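Major capsid protein P2 (Pseudoalteromonas phage pm2, PDB 2VVF) forms the outer protein shell of a membrane-containing marine phage as a homotrimer, each subunit carrying two jelly rolls. Local coordinates at residues 30-35 with 81-86; 72-77 with 87-92. All blocks are in the same frame, centred on the assembly; numbering follows the deposited sequence.

Both contacts lie in the N-terminal jelly roll and are largely buried, but they hold different elements. Contact 1 joins two neighbouring strands of one sheet by regular backbone bonds, with apolar side chains on one face and a polar pair on the other. Contact 2 has no paired strands. Two loops on either side of strand 80-84 are joined by an arginine-glutamate salt bridge, with a histidine packed against both partners. The contacts alternate along the chain: 72-77 lies between the two segments of contact 1, and 87-92 follows directly on 81-86. They also touch: His84 CB packs on Arg74 NH1 at 3.7 Å. Both reach the second subunit of the trimer.

Contact 1. Residues 30-35 with 81-86; sequences EVIDLR and VSFHFV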
ATOM      1  N   GLU A  30     -13.266  -8.281  14.289  1.00 26.76           N
ATOM      2  CA  GLU A  30     -12.450  -7.387  13.479  1.00 26.32           C
ATOM      3  C   GLU A  30     -13.272  -6.801  12.337  1.00 29.70           C
ATOM      4  O   GLU A  30     -13.193  -5.604  12.050  1.00 29.16           O
ATOM      5  CB  GLU A  30     -11.240  -8.138  12.923  1.00 27.69           C
ATOM      6  CG  GLU A  30     -10.479  -8.935  13.965  1.00 36.91           C
ATOM      7  CD  GLU A  30      -9.115  -9.377  13.477  1.00 54.64           C
ATOM      8  OE1 GLU A  30      -8.913  -9.432  12.246  1.00 49.02           O
ATOM      9  OE2 GLU A  30      -8.246  -9.672  14.323  1.00 48.15           O
ATOM     10  N   VAL A  31     -14.060  -7.655  11.691  1.00 26.08           N
ATOM     11  CA  VAL A  31     -14.911  -7.235  10.583  1.00 25.75           C
ATOM     12  C   VAL A  31     -16.206  -8.035  10.561  1.00 29.64           C
ATOM     13  O   VAL A  31     -16.221  -9.224  10.884  1.00 29.26           O
ATOM     14  CB  VAL A  31     -14.187  -7.349   9.225  1.00 29.40           C
ATOM     15  CG1 VAL A  31     -15.031  -6.731   8.123  1.00 28.99           C
ATOM     16  CG2 VAL A  31     -12.816  -6.693   9.285  1.00 29.21           C
ATOM     17  N   ILE A  32     -17.289  -7.374  10.168  1.00 25.85           N
ATOM     18  CA  ILE A  32     -18.590  -8.019  10.056  1.00 25.33           C
ATOM     19  C   ILE A  32     -19.153  -7.748   8.663  1.00 28.65           C
ATOM     20  O   ILE A  32     -19.455  -6.605   8.315  1.00 28.00           O
ATOM     21  CB  ILE A  32     -19.557  -7.561  11.167  1.00 28.31           C
ATOM     22  CG1 ILE A  32     -19.197  -8.238  12.493  1.00 28.64           C
ATOM     23  CG2 ILE A  32     -20.997  -7.868  10.777  1.00 28.86           C
ATOM     24  CD1 ILE A  32     -19.830  -7.589  13.705  1.00 35.02           C
ATOM     25  N   ASP A  33     -19.256  -8.802   7.858  1.00 25.01           N
ATOM     26  CA  ASP A  33     -19.762  -8.679   6.496  1.00 24.80           C
ATOM     27  C   ASP A  33     -21.268  -8.903   6.436  1.00 28.51           C
ATOM     28  O   ASP A  33     -21.752 -10.005   6.686  1.00 28.06           O
ATOM     29  CB  ASP A  33     -19.036  -9.651   5.562  1.00 26.53           C
ATOM     30  CG  ASP A  33     -17.525  -9.550   5.674  1.00 36.36           C
ATOM     31  OD1 ASP A  33     -17.001  -8.416   5.690  1.00 37.00           O
ATOM     32  OD2 ASP A  33     -16.860 -10.604   5.750  1.00 42.02           O
ATOM     33  N   LEU A  34     -22.005  -7.849   6.103  1.00 25.05           N
ATOM     34  CA  LEU A  34     -23.456  -7.931   6.019  1.00 24.86           C
ATOM     35  C   LEU A  34     -23.939  -8.026   4.576  1.00 29.15           C
ATOM     36  O   LEU A  34     -23.784  -7.087   3.796  1.00 28.74           O
ATOM     37  CB  LEU A  34     -24.108  -6.734   6.718  1.00 24.85           C
ATOM     38  CG  LEU A  34     -25.635  -6.647   6.629  1.00 29.38           C
ATOM     39  CD1 LEU A  34     -26.287  -7.776   7.411  1.00 29.35           C
ATOM     40  CD2 LEU A  34     -26.127  -5.293   7.118  1.00 31.81           C
ATOM     41  N   ARG A  35     -24.528  -9.165   4.233  1.00 25.98           N
ATOM     42  CA  ARG A  35     -25.055  -9.386   2.894  1.00 25.84           C
ATOM     43  C   ARG A  35     -26.520  -8.966   2.859  1.00 30.29           C
ATOM     44  O   ARG A  35     -27.288  -9.295   3.760  1.00 29.97           O
ATOM     45  CB  ARG A  35     -24.915 -10.861   2.504  1.00 25.28           C
ATOM     46  CG  ARG A  35     -25.312 -11.169   1.069  1.00 31.98           C
ATOM     47  CD  ARG A  35     -24.982 -12.606   0.702  1.00 36.07           C
ATOM     48  NE  ARG A  35     -23.567 -12.787   0.385  1.00 40.11           N
ATOM     49  CZ  ARG A  35     -22.972 -12.284  -0.692  1.00 51.92           C
ATOM     50  NH1 ARG A  35     -23.665 -11.563  -1.560  1.00 38.81           N
ATOM     51  NH2 ARG A  35     -21.683 -12.502  -0.901  1.00 38.49           N
ATOM     52  N   VAL A  81     -21.976  -5.218   2.535  1.00 24.67           N
ATOM     53  CA  VAL A  81     -21.415  -4.045   3.195  1.00 24.24           C
ATOM     54  C   VAL A  81     -20.758  -4.506   4.491  1.00 27.31           C
ATOM     55  O   VAL A  81     -21.362  -5.229   5.284  1.00 26.84           O
ATOM     56  CB  VAL A  81     -22.472  -2.947   3.428  1.00 28.21           C
ATOM     57  CG1 VAL A  81     -23.475  -3.378   4.484  1.00 27.97           C
ATOM     58  CG2 VAL A  81     -21.801  -1.635   3.814  1.00 28.05           C
ATOM     59  N   SER A  82     -19.499  -4.130   4.679  1.00 23.48           N
ATOM     60  CA  SER A  82     -18.749  -4.565   5.849  1.00 22.94           C
ATOM     61  C   SER A  82     -18.581  -3.507   6.927  1.00 25.75           C
ATOM     62  O   SER A  82     -18.491  -2.315   6.641  1.00 25.16           O
ATOM     63  CB  SER A  82     -17.375  -5.099   5.432  1.00 26.35           C
ATOM     64  OG  SER A  82     -17.493  -6.113   4.448  1.00 34.71           O
ATOM     65  N   PHE A  83     -18.513  -3.970   8.171  1.00 21.86           N
ATOM     66  CA  PHE A  83     -18.286  -3.103   9.317  1.00 21.25           C
ATOM     67  C   PHE A  83     -16.824  -3.283   9.682  1.00 24.91           C
ATOM     68  O   PHE A  83     -16.453  -4.280  10.302  1.00 24.52           O
ATOM     69  CB  PHE A  83     -19.153  -3.536  10.501  1.00 22.85           C
ATOM     70  CG  PHE A  83     -20.602  -3.162  10.368  1.00 24.20           C
ATOM     71  CD1 PHE A  83     -21.110  -2.057  11.030  1.00 27.12           C
ATOM     72  CD2 PHE A  83     -21.463  -3.935   9.607  1.00 26.18           C
ATOM     73  CE1 PHE A  83     -22.448  -1.720  10.917  1.00 27.89           C
ATOM     74  CE2 PHE A  83     -22.800  -3.603   9.494  1.00 28.79           C
ATOM     75  CZ  PHE A  83     -23.292  -2.495  10.150  1.00 26.82           C
ATOM     76  N   HIS A  84     -15.988  -2.344   9.256  1.00 21.49           N
ATOM     77  CA  HIS A  84     -14.560  -2.424   9.531  1.00 21.38           C
ATOM     78  C   HIS A  84     -14.211  -1.829  10.889  1.00 25.45           C
ATOM     79  O   HIS A  84     -14.002  -0.621  11.012  1.00 25.16           O
ATOM     80  CB  HIS A  84     -13.759  -1.717   8.436  1.00 22.11           C
ATOM     81  CG  HIS A  84     -13.802  -2.411   7.110  1.00 25.37           C
ATOM     82  ND1 HIS A  84     -12.858  -3.338   6.725  1.00 27.10           N
ATOM     83  CD2 HIS A  84     -14.668  -2.304   6.076  1.00 26.96           C
ATOM     84  CE1 HIS A  84     -13.145  -3.778   5.514  1.00 26.41           C
ATOM     85  NE2 HIS A  84     -14.239  -3.167   5.097  1.00 26.72           N
ATOM     86  N   PHE A  85     -14.138  -2.680  11.908  1.00 21.73           N
ATOM     87  CA  PHE A  85     -13.774  -2.219  13.240  1.00 21.40           C
ATOM     88  C   PHE A  85     -12.270  -2.003  13.254  1.00 25.74           C
ATOM     89  O   PHE A  85     -11.779  -0.962  13.692  1.00 25.45           O
ATOM     90  CB  PHE A  85     -14.218  -3.224  14.300  1.00 22.86           C
ATOM     91  CG  PHE A  85     -15.706  -3.402  14.357  1.00 24.05           C
ATOM     92  CD1 PHE A  85     -16.515  -2.387  14.838  1.00 26.88           C
ATOM     93  CD2 PHE A  85     -16.301  -4.545  13.854  1.00 26.00           C
ATOM     94  CE1 PHE A  85     -17.889  -2.528  14.859  1.00 27.73           C
ATOM     95  CE2 PHE A  85     -17.674  -4.692  13.873  1.00 28.71           C
ATOM     96  CZ  PHE A  85     -18.469  -3.682  14.374  1.00 26.77           C
ATOM     97  N   VAL A  86     -11.548  -2.964  12.693  1.00 22.56           N
ATOM     98  CA  VAL A  86     -10.106  -2.845  12.548  1.00 22.31           C
ATOM     99  C   VAL A  86      -9.888  -1.874  11.390  1.00 26.46           C
ATOM    100  O   VAL A  86     -10.466  -2.044  10.314  1.00 26.25           O
ATOM    101  CB  VAL A  86      -9.466  -4.214  12.244  1.00 26.06           C
ATOM    102  CG1 VAL A  86      -8.080  -4.038  11.642  1.00 25.79           C
ATOM    103  CG2 VAL A  86      -9.412  -5.070  13.501  1.00 25.88           C
TER
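Strand 31-35 runs antiparallel to strand 81-84, the axes 4.5 Å apart at closest approach, with Ile32-Phe83 and Leu34-Val81 as hydrogen-bonded pairs. In each pair both residues donate from N and accept at O. Beyond the Val31-His84 pair the regular pairing gives way to a fork. Glu30 O accepts from both Phe85 N (3.1 Å) and Val86 N (3.2 Å), and the second bond is the straighter, at 168°.

Ile32, Leu34, Val81 and Phe83 point to one face of the sheet. The CB atoms of Ile32 and Phe83 lie 4.1 Å apart, and Ile32 O sits at the edge of the Phe83 ring, in its plane. Ile32 CG1 is anti to its carbonyl carbon (chi1 -76°). CD1 extends from it to the edge of the Phe85 ring, 3.6 Å from CE2. Leu34 and Val81 lie side by side, with Leu34 CB against Val81 CG1.

This is the pairing of neighbouring strands in a jelly roll, the first of the two that form the double jelly roll of the subunit. Leu65 of helix 63-71 packs on Val81 and Phe83, and Leu23 and Ile21 of strand 18-23 meet Ile32 and Leu34. Glu30 and Val31 form a classic beta bulge opposite Gln134.

Val31, Asp33, Ser82 and His84 occupy the other face. Val31 CG1 lies over one face of the His84 ring, offset toward its rim. Ser82 OG donates to Asp33 OD1 at 2.7 Å, meeting it on the anti side, 26° out of the carboxylate plane. Tyr205 of the second subunit also bonds Ser82 OG, and Gln209 of that subunit bonds Asp33 OD1. Asp33 OD2 is held by Gln134 of the same chain.

Contact 2. Residues 72-77 with 87-92; sequences HKRKIK and RPEMKG
The two segments are loops without regular pairing, and their nearest CA atoms, those of His72 and Glu89, are 7.5 Å apart. Residues 72-77 leave helix 63-71 through a Schellman motif, with Lys73 at positive phi. Residues 87-90 form a type I beta turn, closed by Met90 N to Arg87 O.

Arg74 and Glu89 carry the contact. Arg74 grips the carboxylate side-on with two nitrogens. NE bonds Glu89 OE2 at 2.9 Å, and NH2 bonds Glu89 OE1 at 3.0 Å. Each oxygen is met on its syn side. The grip is not flat, as the guanidinium and carboxylate planes are 40° apart. Arg74 is extended from CG to NE, whereas Glu89 bends at chi2 (77°), which turns its carboxylate back toward Arg74. The two bonds limit rotation of both groups. Asn69 holds Arg74 NH1, so a third guanidinium nitrogen is also engaged.

His72 flanks the pair. Its CD2 lies 3.7 Å above the plane of the Arg74 guanidinium, over the centre. Its CB is 3.3 Å from Glu89 OE2, and Glu89 OE1 lies over one face of the ring. Lys212 bonds His72 ND1. On the far loop, Pro88 CD packs against Arg74 NH2 at 3.7 Å.

Arg87 NH2 approaches His72 NE2 at 3.5 Å, but the angle is too poor for a hydrogen bond. The ring and guanidinium planes are almost perpendicular, at 89°. Arg87 NH1 bonds Thr145 OG1, on strand 143-154.

The arrangement is a bidentate salt bridge between two connecting loops of a jelly roll. It ties the loop that follows helix 63-71 to the one that leads from strand 80-84 to helix 97-102.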
ATOM      1  N   HIS A  72     -12.131   5.475   2.206  1.00 22.06           N
ATOM      2  CA  HIS A  72     -10.810   4.919   2.479  1.00 21.78           C
ATOM      3  C   HIS A  72     -10.355   4.025   1.335  1.00 25.98           C
ATOM      4  O   HIS A  72      -9.286   3.413   1.397  1.00 25.64           O
ATOM      5  CB  HIS A  72     -10.828   4.120   3.779  1.00 22.37           C
ATOM      6  CG  HIS A  72     -11.038   4.959   4.999  1.00 25.70           C
ATOM      7  ND1 HIS A  72     -10.079   5.824   5.482  1.00 27.24           N
ATOM      8  CD2 HIS A  72     -12.096   5.064   5.838  1.00 27.35           C
ATOM      9  CE1 HIS A  72     -10.537   6.422   6.568  1.00 26.69           C
ATOM     10  NE2 HIS A  72     -11.758   5.979   6.805  1.00 27.07           N
ATOM     11  N   LYS A  73     -11.181   3.949   0.295  1.00 22.56           N
ATOM     12  CA  LYS A  73     -10.888   3.128  -0.871  1.00 22.14           C
ATOM     13  C   LYS A  73     -10.835   1.650  -0.513  1.00 26.40           C
ATOM     14  O   LYS A  73     -10.007   0.905  -1.035  1.00 26.34           O
ATOM     15  CB  LYS A  73      -9.583   3.565  -1.532  1.00 24.35           C
ATOM     16  CG  LYS A  73      -9.662   4.925  -2.202  1.00 34.36           C
ATOM     17  CD  LYS A  73      -8.973   4.914  -3.552  1.00 41.48           C
ATOM     18  CE  LYS A  73      -9.104   6.257  -4.243  1.00 49.17           C
ATOM     19  NZ  LYS A  73      -7.850   6.636  -4.944  1.00 57.43           N
ATOM     20  N   ARG A  74     -11.724   1.231   0.381  1.00 22.86           N
ATOM     21  CA  ARG A  74     -11.797  -0.169   0.776  1.00 22.70           C
ATOM     22  C   ARG A  74     -12.611  -0.920  -0.273  1.00 27.95           C
ATOM     23  O   ARG A  74     -13.394  -0.315  -1.007  1.00 27.77           O
ATOM     24  CB  ARG A  74     -12.458  -0.307   2.151  1.00 21.22           C
ATOM     25  CG  ARG A  74     -11.651   0.273   3.298  1.00 25.31           C
ATOM     26  CD  ARG A  74     -12.537   0.516   4.505  1.00 28.24           C
ATOM     27  NE  ARG A  74     -11.775   0.972   5.665  1.00 30.87           N
ATOM     28  CZ  ARG A  74     -12.324   1.479   6.763  1.00 40.75           C
ATOM     29  NH1 ARG A  74     -13.642   1.593   6.855  1.00 27.17           N
ATOM     30  NH2 ARG A  74     -11.556   1.871   7.770  1.00 26.26           N
ATOM     31  N   LYS A  75     -12.421  -2.233  -0.349  1.00 25.27           N
ATOM     32  CA  LYS A  75     -13.137  -3.046  -1.325  1.00 25.39           C
ATOM     33  C   LYS A  75     -14.651  -2.945  -1.165  1.00 30.35           C
ATOM     34  O   LYS A  75     -15.202  -3.281  -0.116  1.00 30.07           O
ATOM     35  CB  LYS A  75     -12.689  -4.506  -1.245  1.00 27.75           C
ATOM     36  CG  LYS A  75     -13.330  -5.413  -2.283  1.00 38.44           C
ATOM     37  CD  LYS A  75     -13.253  -4.811  -3.675  1.00 45.26           C
ATOM     38  CE  LYS A  75     -13.989  -5.676  -4.685  1.00 52.73           C
ATOM     39  NZ  LYS A  75     -14.207  -4.968  -5.972  1.00 60.32           N
ATOM     40  N   ILE A  76     -15.316  -2.476  -2.216  1.00 27.40           N
ATOM     41  CA  ILE A  76     -16.765  -2.339  -2.209  1.00 27.26           C
ATOM     42  C   ILE A  76     -17.382  -3.343  -3.173  1.00 31.63           C
ATOM     43  O   ILE A  76     -16.958  -3.456  -4.324  1.00 31.41           O
ATOM     44  CB  ILE A  76     -17.205  -0.903  -2.552  1.00 30.31           C
ATOM     45  CG1 ILE A  76     -16.643   0.089  -1.529  1.00 30.72           C
ATOM     46  CG2 ILE A  76     -18.724  -0.810  -2.602  1.00 30.89           C
ATOM     47  CD1 ILE A  76     -17.169  -0.114  -0.123  1.00 36.79           C
ATOM     48  N   LYS A  77     -18.379  -4.079  -2.696  1.00 28.28           N
ATOM     49  CA  LYS A  77     -19.056  -5.067  -3.521  1.00 27.93           C
ATOM     50  C   LYS A  77     -20.565  -4.940  -3.360  1.00 31.45           C
ATOM     51  O   LYS A  77     -21.071  -4.822  -2.244  1.00 30.95           O
ATOM     52  CB  LYS A  77     -18.601  -6.479  -3.150  1.00 30.41           C
ATOM     53  CG  LYS A  77     -19.188  -7.570  -4.026  1.00 43.46           C
ATOM     54  CD  LYS A  77     -18.242  -7.938  -5.153  1.00 53.66           C
ATOM     55  CE  LYS A  77     -18.815  -9.054  -6.011  1.00 64.81           C
ATOM     56  NZ  LYS A  77     -18.193  -9.092  -7.363  1.00 74.19           N
ATOM     57  N   ARG A  87      -9.093  -0.834  11.622  1.00 22.73           N
ATOM     58  CA  ARG A  87      -8.829   0.164  10.588  1.00 22.19           C
ATOM     59  C   ARG A  87      -7.573  -0.178   9.791  1.00 25.75           C
ATOM     60  O   ARG A  87      -6.452  -0.006  10.266  1.00 25.39           O
ATOM     61  CB  ARG A  87      -8.743   1.562  11.203  1.00 21.58           C
ATOM     62  CG  ARG A  87      -9.993   1.948  11.989  1.00 28.92           C
ATOM     63  CD  ARG A  87      -9.935   3.385  12.472  1.00 34.74           C
ATOM     64  NE  ARG A  87      -9.994   4.336  11.365  1.00 38.86           N
ATOM     65  CZ  ARG A  87     -10.960   5.234  11.199  1.00 48.91           C
ATOM     66  NH1 ARG A  87     -11.956   5.310  12.069  1.00 32.28           N
ATOM     67  NH2 ARG A  87     -10.928   6.058  10.161  1.00 36.68           N
ATOM     68  N   PRO A  88      -7.781  -0.683   8.579  1.00 22.23           N
ATOM     69  CA  PRO A  88      -6.693  -1.116   7.701  1.00 21.98           C
ATOM     70  C   PRO A  88      -5.721  -0.018   7.267  1.00 26.09           C
ATOM     71  O   PRO A  88      -4.601  -0.308   6.846  1.00 25.61           O
ATOM     72  CB  PRO A  88      -7.430  -1.670   6.474  1.00 23.66           C
ATOM     73  CG  PRO A  88      -8.849  -1.893   6.922  1.00 28.03           C
ATOM     74  CD  PRO A  88      -9.102  -0.842   7.948  1.00 23.64           C
ATOM     75  N   GLU A  89      -6.156   1.234   7.352  1.00 22.78           N
ATOM     76  CA  GLU A  89      -5.330   2.360   6.927  1.00 22.51           C
ATOM     77  C   GLU A  89      -4.369   2.848   8.009  1.00 27.32           C
ATOM     78  O   GLU A  89      -3.512   3.699   7.755  1.00 26.90           O
ATOM     79  CB  GLU A  89      -6.214   3.516   6.451  1.00 23.66           C
ATOM     80  CG  GLU A  89      -7.170   3.148   5.329  1.00 31.73           C
ATOM     81  CD  GLU A  89      -8.374   2.363   5.816  1.00 44.89           C
ATOM     82  OE1 GLU A  89      -8.683   2.431   7.025  1.00 32.37           O
ATOM     83  OE2 GLU A  89      -9.012   1.681   4.987  1.00 36.13           O
ATOM     84  N   MET A  90      -4.518   2.311   9.216  1.00 24.43           N
ATOM     85  CA  MET A  90      -3.674   2.710  10.337  1.00 24.44           C
ATOM     86  C   MET A  90      -2.197   2.403  10.116  1.00 29.43           C
ATOM     87  O   MET A  90      -1.842   1.358   9.571  1.00 28.80           O
ATOM     88  CB  MET A  90      -4.157   2.057  11.634  1.00 26.62           C
ATOM     89  CG  MET A  90      -5.570   2.445  12.041  1.00 30.03           C
ATOM     90  SD  MET A  90      -5.896   4.209  11.864  1.00 33.88           S
ATOM     91  CE  MET A  90      -4.870   4.882  13.159  1.00 30.56           C
ATOM     92  N   LYS A  91      -1.344   3.324  10.556  1.00 27.12           N
ATOM     93  CA  LYS A  91       0.104   3.170  10.462  1.00 27.30           C
ATOM     94  C   LYS A  91       0.702   3.405  11.847  1.00 32.47           C
ATOM     95  O   LYS A  91       0.322   4.347  12.540  1.00 32.21           O
ATOM     96  CB  LYS A  91       0.690   4.170   9.461  1.00 29.68           C
ATOM     97  CG  LYS A  91       0.137   4.040   8.049  1.00 41.83           C
ATOM     98  CD  LYS A  91       0.905   3.007   7.244  1.00 50.44           C
ATOM     99  CE  LYS A  91       2.395   3.298   7.247  1.00 60.35           C
ATOM    100  NZ  LYS A  91       3.175   2.203   6.605  1.00 69.02           N
ATOM    101  N   GLY A  92       1.619   2.535  12.255  1.00 29.97           N
ATOM    102  CA  GLY A  92       2.236   2.641  13.571  1.00 30.27           C
ATOM    103  C   GLY A  92       3.376   3.653  13.606  1.00 35.61           C
ATOM    104  O   GLY A  92       4.095   3.833  12.623  1.00 35.19           O
TER